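Local coordinates for putative polyphosphate kinase 2 (Pseudomonas aeruginosa PAO1, PDB 3CZP), which phosphorylates AMP to ADP, and less efficiently GMP to GDP, using inorganic polyphosphate as the phosphate donor and magnesium as the cofactor, at residues L267-D272 / L469-D474; Q284-G289 / I486-E491; D309-G314 / L411-Q416; V373-G378 / V450-D455. All blocks are in the same frame, centred on the assembly; numbering follows the deposited sequence.

Contact 1 (L267-D272 / L469-D474); sequences LGQYLD and LVEAND
Asp-474 takes the backbone N-H of Leu-271 on its OD2. Leu-271 N lies 3.0 Å from Asp-474 OD2, with 156° at the hydrogen. The N-H comes from above the carboxylate plane, 45° out of it. CG of Asp-474 stands anti to its own backbone N (chi1 -179°), which carries the carboxylate across to the loop 267-272. There it also lies against Tyr-270, whose CB is 3.4 Å from Asp-474 OD2. The same OD2 caps the following helix at the N-H of Phe-477. Further along, CD2 of Leu-267 packs 3.9 Å from CA of Glu-471. The bend of Glu-471 beyond CG brings Glu-471 CG against the amide of Gln-269, 3.3 Å from Gln-269 NE2. The amide and carboxylate planes are nearly perpendicular. Each of these polar ends has its main partner elsewhere: Gln-269 NE2 bonds to Asp-266 O, and Glu-471 OE1 pairs with Lys-481. CB of Asn-473 lies 3.6 Å from Leu-267 O, while its ND2 bonds to Asp-414. One carboxylate oxygen of Asp-474 thus serves both the loop and the start of helix 475-496, which probably helps to hold the loop against the helix start.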
loop_
_atom_site.group_PDB
_atom_site.type_symbol
_atom_site.label_atom_id
_atom_site.label_comp_id
_atom_site.label_asym_id
_atom_site.label_seq_id
_atom_site.Cartn_x
_atom_site.Cartn_y
_atom_site.Cartn_z
ATOM N N LEU A 267 40.010 -5.942 -13.891
ATOM C CA LEU A 267 39.017 -5.331 -14.758
ATOM C C LEU A 267 39.393 -5.460 -16.231
ATOM O O LEU A 267 38.700 -4.919 -17.093
ATOM C CB LEU A 267 38.860 -3.858 -14.404
ATOM C CG LEU A 267 38.407 -3.462 -13.006
ATOM C CD1 LEU A 267 38.253 -1.969 -12.965
ATOM C CD2 LEU A 267 37.103 -4.149 -12.630
ATOM N N GLY A 268 40.499 -6.165 -16.504
ATOM C CA GLY A 268 40.942 -6.500 -17.862
ATOM C C GLY A 268 40.227 -7.712 -18.451
ATOM O O GLY A 268 40.457 -8.048 -19.592
ATOM N N GLN A 269 39.331 -8.353 -17.704
ATOM C CA GLN A 269 38.656 -9.567 -18.216
ATOM C C GLN A 269 37.526 -9.290 -19.215
ATOM O O GLN A 269 36.854 -8.260 -19.126
ATOM C CB GLN A 269 38.089 -10.377 -17.067
ATOM C CG GLN A 269 39.121 -10.889 -16.093
ATOM C CD GLN A 269 38.456 -11.444 -14.875
ATOM O OE1 GLN A 269 38.228 -12.645 -14.779
ATOM N NE2 GLN A 269 38.084 -10.566 -13.956
ATOM N N TYR A 270 37.322 -10.239 -20.137
ATOM C CA TYR A 270 36.306 -10.120 -21.189
ATOM C C TYR A 270 35.868 -11.456 -21.833
ATOM O O TYR A 270 36.432 -12.504 -21.573
ATOM C CB TYR A 270 36.797 -9.175 -22.290
ATOM C CG TYR A 270 37.954 -9.698 -23.104
ATOM C CD1 TYR A 270 37.744 -10.288 -24.351
ATOM C CD2 TYR A 270 39.255 -9.622 -22.619
ATOM C CE1 TYR A 270 38.803 -10.772 -25.105
ATOM C CE2 TYR A 270 40.333 -10.121 -23.367
ATOM C CZ TYR A 270 40.094 -10.677 -24.613
ATOM O OH TYR A 270 41.133 -11.162 -25.347
ATOM N N LEU A 271 34.820 -11.371 -22.650
ATOM C CA LEU A 271 34.287 -12.488 -23.405
ATOM C C LEU A 271 34.219 -12.115 -24.883
ATOM O O LEU A 271 33.713 -11.034 -25.254
ATOM C CB LEU A 271 32.884 -12.872 -22.899
ATOM C CG LEU A 271 32.766 -13.861 -21.739
ATOM C CD1 LEU A 271 31.279 -14.144 -21.373
ATOM C CD2 LEU A 271 33.534 -15.162 -22.083
ATOM N N ASP A 272 34.756 -13.004 -25.717
ATOM C CA ASP A 272 34.607 -12.923 -27.165
ATOM C C ASP A 272 33.155 -13.031 -27.609
ATOM O O ASP A 272 32.349 -13.701 -26.949
ATOM C CB ASP A 272 35.408 -14.045 -27.851
ATOM C CG ASP A 272 36.869 -13.754 -27.877
ATOM O OD1 ASP A 272 37.228 -12.553 -27.781
ATOM O OD2 ASP A 272 37.659 -14.719 -28.030
ATOM N N LEU A 469 31.291 -8.896 -6.731
ATOM C CA LEU A 469 31.877 -7.815 -7.455
ATOM C C LEU A 469 31.971 -8.246 -8.935
ATOM O O LEU A 469 32.638 -9.232 -9.265
ATOM C CB LEU A 469 33.260 -7.438 -6.843
ATOM C CG LEU A 469 33.298 -7.209 -5.320
ATOM C CD1 LEU A 469 34.724 -7.135 -4.773
ATOM C CD2 LEU A 469 32.447 -5.988 -4.858
ATOM N N VAL A 470 31.292 -7.505 -9.810
ATOM C CA VAL A 470 31.282 -7.816 -11.230
ATOM C C VAL A 470 32.268 -6.893 -11.957
ATOM O O VAL A 470 32.161 -5.692 -11.882
ATOM C CB VAL A 470 29.851 -7.704 -11.809
ATOM C CG1 VAL A 470 29.837 -8.123 -13.293
ATOM C CG2 VAL A 470 28.856 -8.548 -10.975
ATOM N N GLU A 471 33.265 -7.471 -12.592
ATOM C CA GLU A 471 34.248 -6.723 -13.414
ATOM C C GLU A 471 33.491 -6.330 -14.676
ATOM O O GLU A 471 33.169 -7.185 -15.503
ATOM C CB GLU A 471 35.447 -7.603 -13.774
ATOM C CG GLU A 471 36.302 -8.105 -12.607
ATOM C CD GLU A 471 35.718 -9.327 -11.883
ATOM O OE1 GLU A 471 34.575 -9.755 -12.157
ATOM O OE2 GLU A 471 36.424 -9.836 -11.011
ATOM N N ALA A 472 33.143 -5.055 -14.797
ATOM C CA ALA A 472 32.082 -4.635 -15.733
ATOM C C ALA A 472 32.543 -3.791 -16.910
ATOM O O ALA A 472 31.734 -3.399 -17.748
ATOM C CB ALA A 472 30.966 -3.921 -14.946
ATOM N N ASN A 473 33.854 -3.579 -17.044
ATOM C CA ASN A 473 34.397 -2.864 -18.192
ATOM C C ASN A 473 33.971 -3.475 -19.548
ATOM O O ASN A 473 33.862 -2.752 -20.528
ATOM C CB ASN A 473 35.942 -2.833 -18.161
ATOM C CG ASN A 473 36.516 -1.718 -17.296
ATOM O OD1 ASN A 473 35.789 -1.041 -16.596
ATOM N ND2 ASN A 473 37.869 -1.541 -17.342
ATOM N N ASP A 474 33.838 -4.809 -19.578
ATOM C CA ASP A 474 33.361 -5.572 -20.726
ATOM C C ASP A 474 31.959 -6.027 -20.408
ATOM O O ASP A 474 31.751 -6.872 -19.528
ATOM C CB ASP A 474 34.247 -6.812 -21.009
ATOM C CG ASP A 474 33.766 -7.603 -22.229
ATOM O OD1 ASP A 474 33.667 -7.010 -23.312
ATOM O OD2 ASP A 474 33.452 -8.805 -22.118
#

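Contact 2 (Q284-G289 / I486-E491); sequences QARLAG and INDAIE
Arg-286 reaches from one helix to two acids on the other. Arg-286 NE donates to Glu-491 OE2 at 2.8 Å, and Arg-286 NH2 donates to Asp-488 OD1 at 2.9 Å. Both oxygens lie near the guanidinium plane, at its edge. Glu-491 OE2 is met from above its carboxylate plane, whereas Asp-488 OD1 is approached nearly along its C-O bond. A water receives a weak bond from Arg-286 NH1 and donates to Asp-488 OD1. CB of Asn-487 covers the centre of one Arg-286 guanidinium face, 3.4 Å above it. The arginine chain is extended, with CG anti to the backbone N (chi1 -172°), and this length spans the gap between the helices. Beside it, Leu-287 CD1 meets Ile-490 CD1 at 3.7 Å and Ile-486 CG2 at 3.8 Å, and Leu-287 CB lies 3.1 Å from Asn-487 OD1. In the next shell, Glu-283 OE1 binds both Arg-286 NH1 and Asn-487 ND2, and so helps to hold both groups in place. The segments run roughly parallel, at 32°, and their axes come within 9.8 Å. This is a helix-helix interface of the second PPK2 domain, with a salt-bridge network beside apolar contacts of Leu-287.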
loop_
_atom_site.group_PDB
_atom_site.type_symbol
_atom_site.label_atom_id
_atom_site.label_comp_id
_atom_site.label_asym_id
_atom_site.label_seq_id
_atom_site.Cartn_x
_atom_site.Cartn_y
_atom_site.Cartn_z
ATOM N N GLN A 284 20.855 -18.188 -19.623
ATOM C CA GLN A 284 19.446 -17.827 -19.728
ATOM C C GLN A 284 18.531 -19.076 -19.658
ATOM O O GLN A 284 17.549 -19.073 -18.889
ATOM C CB GLN A 284 19.210 -17.004 -20.985
ATOM C CG GLN A 284 19.836 -15.601 -20.904
ATOM C CD GLN A 284 19.687 -14.818 -22.185
ATOM O OE1 GLN A 284 19.686 -15.395 -23.278
ATOM N NE2 GLN A 284 19.541 -13.486 -22.063
ATOM N N ALA A 285 18.878 -20.143 -20.385
ATOM C CA ALA A 285 18.144 -21.437 -20.313
ATOM C C ALA A 285 18.194 -22.056 -18.914
ATOM O O ALA A 285 17.202 -22.657 -18.426
ATOM C CB ALA A 285 18.713 -22.429 -21.362
ATOM N N ARG A 286 19.360 -21.928 -18.271
ATOM C CA ARG A 286 19.587 -22.508 -16.942
ATOM C C ARG A 286 18.704 -21.759 -15.958
ATOM O O ARG A 286 18.009 -22.378 -15.165
ATOM C CB ARG A 286 21.066 -22.381 -16.554
ATOM C CG ARG A 286 21.467 -23.102 -15.282
ATOM C CD ARG A 286 22.937 -22.927 -15.059
ATOM N NE ARG A 286 23.349 -23.186 -13.682
ATOM C CZ ARG A 286 24.423 -22.643 -13.117
ATOM N NH1 ARG A 286 25.179 -21.774 -13.783
ATOM N NH2 ARG A 286 24.736 -22.932 -11.868
ATOM N N LEU A 287 18.690 -20.430 -16.052
ATOM C CA LEU A 287 17.815 -19.614 -15.183
ATOM C C LEU A 287 16.349 -19.947 -15.414
ATOM O O LEU A 287 15.636 -20.146 -14.458
ATOM C CB LEU A 287 18.023 -18.103 -15.359
ATOM C CG LEU A 287 17.060 -17.210 -14.519
ATOM C CD1 LEU A 287 17.281 -17.449 -13.037
ATOM C CD2 LEU A 287 17.228 -15.767 -14.828
ATOM N N ALA A 288 15.901 -20.024 -16.664
ATOM C CA ALA A 288 14.508 -20.332 -16.936
ATOM C C ALA A 288 14.136 -21.677 -16.283
ATOM O O ALA A 288 13.046 -21.851 -15.721
ATOM C CB ALA A 288 14.284 -20.386 -18.422
ATOM N N GLY A 289 15.047 -22.640 -16.346
ATOM C CA GLY A 289 14.727 -23.975 -15.850
ATOM C C GLY A 289 14.699 -24.009 -14.343
ATOM O O GLY A 289 13.883 -24.701 -13.745
ATOM N N ILE A 486 23.374 -15.652 -10.226
ATOM C CA ILE A 486 21.990 -15.923 -9.900
ATOM C C ILE A 486 21.737 -17.429 -9.909
ATOM O O ILE A 486 21.273 -17.971 -8.929
ATOM C CB ILE A 486 21.018 -15.166 -10.825
ATOM C CG1 ILE A 486 21.106 -13.653 -10.535
ATOM C CG2 ILE A 486 19.569 -15.592 -10.625
ATOM C CD1 ILE A 486 20.387 -12.853 -11.574
ATOM N N ASN A 487 22.078 -18.084 -11.014
ATOM C CA ASN A 487 21.899 -19.506 -11.186
ATOM C C ASN A 487 22.646 -20.329 -10.144
ATOM O O ASN A 487 22.080 -21.282 -9.607
ATOM C CB ASN A 487 22.385 -19.940 -12.595
ATOM C CG ASN A 487 21.498 -19.386 -13.749
ATOM O OD1 ASN A 487 20.342 -19.031 -13.540
ATOM N ND2 ASN A 487 22.051 -19.347 -14.973
ATOM N N ASP A 488 23.924 -19.997 -9.889
ATOM C CA ASP A 488 24.688 -20.696 -8.809
ATOM C C ASP A 488 23.946 -20.556 -7.450
ATOM O O ASP A 488 23.887 -21.505 -6.666
ATOM C CB ASP A 488 26.108 -20.121 -8.620
ATOM C CG ASP A 488 27.039 -20.425 -9.758
ATOM O OD1 ASP A 488 26.715 -21.282 -10.615
ATOM O OD2 ASP A 488 28.132 -19.792 -9.780
ATOM N N ALA A 489 23.412 -19.362 -7.171
ATOM C CA ALA A 489 22.715 -19.099 -5.897
ATOM C C ALA A 489 21.410 -19.911 -5.730
ATOM O O ALA A 489 21.137 -20.443 -4.663
ATOM C CB ALA A 489 22.468 -17.583 -5.684
ATOM N N ILE A 490 20.609 -20.010 -6.780
ATOM C CA ILE A 490 19.388 -20.860 -6.767
ATOM C C ILE A 490 19.748 -22.347 -6.619
ATOM O O ILE A 490 19.188 -23.036 -5.783
ATOM C CB ILE A 490 18.530 -20.679 -8.040
ATOM C CG1 ILE A 490 18.044 -19.224 -8.199
ATOM C CG2 ILE A 490 17.331 -21.613 -8.009
ATOM C CD1 ILE A 490 17.419 -18.894 -9.600
ATOM N N GLU A 491 20.679 -22.862 -7.422
ATOM C CA GLU A 491 21.100 -24.250 -7.241
ATOM C C GLU A 491 21.572 -24.545 -5.805
ATOM O O GLU A 491 21.256 -25.597 -5.249
ATOM C CB GLU A 491 22.189 -24.608 -8.261
ATOM C CG GLU A 491 21.669 -24.588 -9.726
ATOM C CD GLU A 491 22.688 -25.128 -10.725
ATOM O OE1 GLU A 491 23.774 -25.582 -10.273
ATOM O OE2 GLU A 491 22.389 -25.097 -11.950
HETATM O O HOH W 1 28.398 -22.344 -12.643
#

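Contact 3 (D309-G314 / L411-Q416); sequences DAAGKG and LAIDKQ
Leu-411, in strand 404-412, and Ile-413, just beyond its end, both direct CB toward the loop 309-314, and Ala-311 sits against both. CB of Ala-311 lies 3.9 Å from CB of Leu-411 and 4.2 Å from CG2 of Ile-413. Ala-311 CB also rests on the strand backbone, 3.5 Å from Leu-411 O. The two larger side chains touch different parts of the loop. Ile-413 has CG1 between its backbone N and carbonyl carbon (chi1 64°), with the rest of the chain extended. This lifts Ile-413 CD1 into the turn of residues 309-311, where it is 3.5 Å from Asp-309 O and 3.6 Å from Ala-311 CA. Leu-411 sends CD2 to the other part of the loop, 3.6 Å from Gly-312 O, close to where helix 313-321 begins. Gly-312 is the N-cap residue and has positive phi (95°), a conformation that suits glycine. Two loop carbonyls are bonded outside the segments: Ala-310 O to Arg-421 and Asp-309 O to Gln-418. The sequence of this loop and its place between strand 300-307 and helix 313-321 fit the P-loop of the PPK2 family. Across the two segments the contact is apolar side chain against backbone and methyl. It uses no loop N-H group. A glycerol, probably from crystallisation, accepts N-H bonds from Ala-310, Gly-312 and Lys-313, consistent with a loop that holds phosphate oxygens, as P-loops do.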
loop_
_atom_site.group_PDB
_atom_site.type_symbol
_atom_site.label_atom_id
_atom_site.label_comp_id
_atom_site.label_asym_id
_atom_site.label_seq_id
_atom_site.Cartn_x
_atom_site.Cartn_y
_atom_site.Cartn_z
ATOM N N ASP A 309 28.227 4.848 -12.086
ATOM C CA ASP A 309 27.419 5.384 -13.160
ATOM C C ASP A 309 27.956 4.864 -14.486
ATOM O O ASP A 309 29.172 4.702 -14.666
ATOM C CB ASP A 309 27.426 6.900 -13.127
ATOM C CG ASP A 309 26.623 7.472 -11.978
ATOM O OD1 ASP A 309 25.666 6.843 -11.481
ATOM O OD2 ASP A 309 26.925 8.608 -11.571
ATOM N N ALA A 310 27.040 4.540 -15.399
ATOM C CA ALA A 310 27.400 3.968 -16.700
ATOM C C ALA A 310 28.025 2.575 -16.614
ATOM O O ALA A 310 28.556 2.094 -17.599
ATOM C CB ALA A 310 28.337 4.944 -17.480
ATOM N N ALA A 311 27.948 1.921 -15.461
ATOM C CA ALA A 311 28.557 0.586 -15.273
ATOM C C ALA A 311 27.819 -0.476 -16.072
ATOM O O ALA A 311 28.352 -1.545 -16.352
ATOM C CB ALA A 311 28.624 0.186 -13.769
ATOM N N GLY A 312 26.589 -0.155 -16.451
ATOM C CA GLY A 312 25.782 -1.024 -17.303
ATOM C C GLY A 312 24.837 -1.925 -16.499
ATOM O O GLY A 312 24.680 -3.092 -16.818
ATOM N N LYS A 313 24.182 -1.378 -15.479
ATOM C CA LYS A 313 23.177 -2.139 -14.684
ATOM C C LYS A 313 21.918 -2.498 -15.489
ATOM O O LYS A 313 21.413 -3.617 -15.396
ATOM C CB LYS A 313 22.751 -1.378 -13.407
ATOM C CG LYS A 313 23.742 -1.423 -12.250
ATOM C CD LYS A 313 23.266 -0.497 -11.110
ATOM C CE LYS A 313 23.617 1.014 -11.371
ATOM N NZ LYS A 313 22.927 1.872 -10.327
ATOM N N GLY A 314 21.416 -1.533 -16.244
ATOM C CA GLY A 314 20.243 -1.718 -17.080
ATOM C C GLY A 314 20.426 -2.845 -18.071
ATOM O O GLY A 314 19.549 -3.676 -18.273
ATOM N N LEU A 411 28.638 -3.641 -9.804
ATOM C CA LEU A 411 29.259 -3.602 -11.120
ATOM C C LEU A 411 30.355 -2.543 -11.108
ATOM O O LEU A 411 30.094 -1.342 -10.971
ATOM C CB LEU A 411 28.248 -3.338 -12.250
ATOM C CG LEU A 411 27.596 -4.590 -12.863
ATOM C CD1 LEU A 411 26.868 -5.428 -11.846
ATOM C CD2 LEU A 411 26.634 -4.132 -14.009
ATOM N N ALA A 412 31.586 -3.010 -11.288
ATOM C CA ALA A 412 32.760 -2.152 -11.179
ATOM C C ALA A 412 33.311 -1.826 -12.572
ATOM O O ALA A 412 33.499 -2.718 -13.393
ATOM C CB ALA A 412 33.818 -2.825 -10.294
ATOM N N ILE A 413 33.550 -0.535 -12.828
ATOM C CA ILE A 413 34.255 -0.102 -14.024
ATOM C C ILE A 413 35.325 0.894 -13.586
ATOM O O ILE A 413 35.248 1.425 -12.455
ATOM C CB ILE A 413 33.343 0.550 -15.132
ATOM C CG1 ILE A 413 32.689 1.840 -14.671
ATOM C CG2 ILE A 413 32.295 -0.434 -15.714
ATOM C CD1 ILE A 413 31.644 2.415 -15.713
ATOM N N ASP A 414 36.319 1.157 -14.448
ATOM C CA ASP A 414 37.322 2.177 -14.113
ATOM C C ASP A 414 36.906 3.549 -14.640
ATOM O O ASP A 414 35.882 3.670 -15.347
ATOM C CB ASP A 414 38.744 1.769 -14.509
ATOM C CG ASP A 414 38.892 1.471 -15.989
ATOM O OD1 ASP A 414 38.230 2.163 -16.783
ATOM O OD2 ASP A 414 39.683 0.545 -16.340
ATOM N N LYS A 415 37.653 4.581 -14.235
ATOM C CA LYS A 415 37.285 5.983 -14.533
ATOM C C LYS A 415 37.329 6.239 -16.027
ATOM O O LYS A 415 36.533 7.007 -16.570
ATOM C CB LYS A 415 38.274 6.973 -13.875
ATOM C CG LYS A 415 38.410 6.918 -12.361
ATOM C CD LYS A 415 39.447 7.960 -11.887
ATOM C CE LYS A 415 40.092 7.631 -10.541
ATOM N NZ LYS A 415 41.205 8.632 -10.249
ATOM N N GLN A 416 38.308 5.592 -16.653
ATOM C CA GLN A 416 38.605 5.704 -18.065
ATOM C C GLN A 416 37.473 5.108 -18.895
ATOM O O GLN A 416 37.038 5.711 -19.865
ATOM C CB GLN A 416 39.950 4.998 -18.389
ATOM C CG GLN A 416 41.287 5.691 -17.850
ATOM C CD GLN A 416 41.634 5.323 -16.384
ATOM O OE1 GLN A 416 40.855 4.676 -15.690
ATOM N NE2 GLN A 416 42.802 5.729 -15.934
#

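Contact 4 (V373-G378 / V450-D455); sequences VERIEG and VDAVGD
Two helices of the second PPK2 domain, 370-377 and 446-460, meet here through a salt bridge near the surface. Arg-375 grips Asp-455 end-on, with two nitrogens on one oxygen. Arg-375 NH1 donates to Asp-455 OD2 at 2.9 Å and 153°. Arg-375 NH2 donates to Asp-455 OD2 at 3.1 Å, by a more bent bond. Both bonds lie close to the guanidinium plane. NH1 uses the anti lone pair of OD2, and NH2 comes in on that same anti side, tilted 29° from the carboxylate plane. The side chain of Arg-375 stretches straight out from its helix to the acid. The helix segments run at 139° to each other, closer to antiparallel than to perpendicular, and their axes come within 10.4 Å. Of the residues in this contact, Arg-375 has the largest buried part. Ala-452 covers one face of the Arg-375 guanidinium, its CA 3.9 Å from the plane over the centre. Ala-452 CB touches Ile-376 CD1 at 4.3 Å, the apolar part of the contact. Trp-385 adds a cation-pi contact to Arg-375. The other oxygen of the acid, Asp-455 OD1, bonds to Asn-258. Asp-451 stands near the arginine but forms its salt bridge with Arg-259.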
loop_
_atom_site.group_PDB
_atom_site.type_symbol
_atom_site.label_atom_id
_atom_site.label_comp_id
_atom_site.label_asym_id
_atom_site.label_seq_id
_atom_site.Cartn_x
_atom_site.Cartn_y
_atom_site.Cartn_z
ATOM N N VAL A 373 25.314 6.620 -1.825
ATOM C CA VAL A 373 24.983 8.046 -2.091
ATOM C C VAL A 373 24.583 8.940 -0.889
ATOM O O VAL A 373 24.941 10.106 -0.857
ATOM C CB VAL A 373 23.920 8.181 -3.232
ATOM C CG1 VAL A 373 22.588 7.461 -2.877
ATOM C CG2 VAL A 373 23.714 9.651 -3.607
ATOM N N GLU A 374 23.839 8.424 0.092
ATOM C CA GLU A 374 23.476 9.240 1.248
ATOM C C GLU A 374 24.695 9.609 2.089
ATOM O O GLU A 374 24.791 10.729 2.550
ATOM C CB GLU A 374 22.447 8.537 2.134
ATOM C CG GLU A 374 21.114 8.287 1.443
ATOM C CD GLU A 374 19.989 7.785 2.380
ATOM O OE1 GLU A 374 20.145 7.692 3.609
ATOM O OE2 GLU A 374 18.917 7.497 1.849
ATOM N N ARG A 375 25.577 8.637 2.322
ATOM C CA ARG A 375 26.804 8.832 3.068
ATOM C C ARG A 375 27.634 9.937 2.426
ATOM O O ARG A 375 28.015 10.923 3.064
ATOM C CB ARG A 375 27.614 7.517 3.078
ATOM C CG ARG A 375 29.072 7.686 3.507
ATOM C CD ARG A 375 29.764 6.301 3.720
ATOM N NE ARG A 375 31.245 6.389 3.639
ATOM C CZ ARG A 375 32.094 5.443 4.074
ATOM N NH1 ARG A 375 31.650 4.344 4.668
ATOM N NH2 ARG A 375 33.408 5.609 3.952
ATOM N N ILE A 376 27.864 9.767 1.139
ATOM C CA ILE A 376 28.645 10.688 0.317
ATOM C C ILE A 376 28.058 12.077 0.160
ATOM O O ILE A 376 28.787 13.040 0.276
ATOM C CB ILE A 376 28.948 10.054 -1.058
ATOM C CG1 ILE A 376 29.988 8.960 -0.838
ATOM C CG2 ILE A 376 29.513 11.114 -2.100
ATOM C CD1 ILE A 376 30.096 8.017 -1.939
ATOM N N GLU A 377 26.771 12.208 -0.102
ATOM C CA GLU A 377 26.180 13.554 -0.252
ATOM C C GLU A 377 25.718 14.169 1.081
ATOM O O GLU A 377 25.417 15.368 1.134
ATOM C CB GLU A 377 24.998 13.538 -1.232
ATOM C CG GLU A 377 25.341 13.084 -2.627
ATOM C CD GLU A 377 26.455 13.880 -3.265
ATOM O OE1 GLU A 377 26.586 15.092 -2.959
ATOM O OE2 GLU A 377 27.218 13.278 -4.068
ATOM N N GLY A 378 25.647 13.335 2.123
ATOM C CA GLY A 378 25.169 13.741 3.437
ATOM C C GLY A 378 23.665 13.859 3.483
ATOM O O GLY A 378 23.130 14.792 4.063
ATOM N N VAL A 450 34.846 4.531 -3.726
ATOM C CA VAL A 450 35.752 3.396 -3.525
ATOM C C VAL A 450 35.801 3.065 -2.030
ATOM O O VAL A 450 35.572 1.905 -1.617
ATOM C CB VAL A 450 37.183 3.662 -4.096
ATOM C CG1 VAL A 450 38.100 2.473 -3.826
ATOM C CG2 VAL A 450 37.133 3.928 -5.601
ATOM N N ASP A 451 36.010 4.100 -1.213
ATOM C CA ASP A 451 36.055 3.909 0.242
ATOM C C ASP A 451 34.743 3.349 0.759
ATOM O O ASP A 451 34.743 2.446 1.582
ATOM C CB ASP A 451 36.351 5.208 0.983
ATOM C CG ASP A 451 37.776 5.622 0.864
ATOM O OD1 ASP A 451 38.663 4.775 0.578
ATOM O OD2 ASP A 451 38.008 6.828 1.056
ATOM N N ALA A 452 33.640 3.878 0.255
ATOM C CA ALA A 452 32.299 3.456 0.667
ATOM C C ALA A 452 31.876 2.051 0.204
ATOM O O ALA A 452 31.215 1.279 0.949
ATOM C CB ALA A 452 31.277 4.524 0.205
ATOM N N VAL A 453 32.223 1.708 -1.030
ATOM C CA VAL A 453 31.966 0.340 -1.549
ATOM C C VAL A 453 32.810 -0.663 -0.772
ATOM O O VAL A 453 32.310 -1.708 -0.364
ATOM C CB VAL A 453 32.222 0.240 -3.086
ATOM C CG1 VAL A 453 32.091 -1.200 -3.618
ATOM C CG2 VAL A 453 31.235 1.162 -3.780
ATOM N N GLY A 454 34.056 -0.314 -0.496
ATOM C CA GLY A 454 34.910 -1.129 0.345
ATOM C C GLY A 454 34.345 -1.442 1.710
ATOM O O GLY A 454 34.369 -2.588 2.151
ATOM N N ASP A 455 33.851 -0.418 2.399
ATOM C CA ASP A 455 33.245 -0.595 3.706
ATOM C C ASP A 455 32.001 -1.410 3.655
ATOM O O ASP A 455 31.782 -2.259 4.526
ATOM C CB ASP A 455 32.911 0.747 4.343
ATOM C CG ASP A 455 34.127 1.524 4.684
ATOM O OD1 ASP A 455 35.231 0.924 4.733
ATOM O OD2 ASP A 455 33.994 2.731 4.941
#

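Overall arrangement
All four contacts lie in the second PPK2 domain; the N-terminal PPK2 domain seems catalytically inactive and might mediate dimerisation. Contacts 1 and 3 touch, with centres 10 Å apart. They share neighbouring strands 467-471 and 404-412 of the five-stranded parallel sheet, joined by backbone bonds of Ala-412 to Val-470 and Ala-472. Contact 2 lies 21 Å from contact 1 between centres, and helix 475-496 follows strand 467-471 directly. The centres of contacts 3 and 4 are 16 Å apart. Along the chain, contacts 3 and 4 fall inside the loops closed by contacts 1 and 2. Contacts 1 and 2 join the segments before and on helix 273-292 to strand 467-471 and helix 475-496, late in the chain; contact 3 holds the probable P-loop.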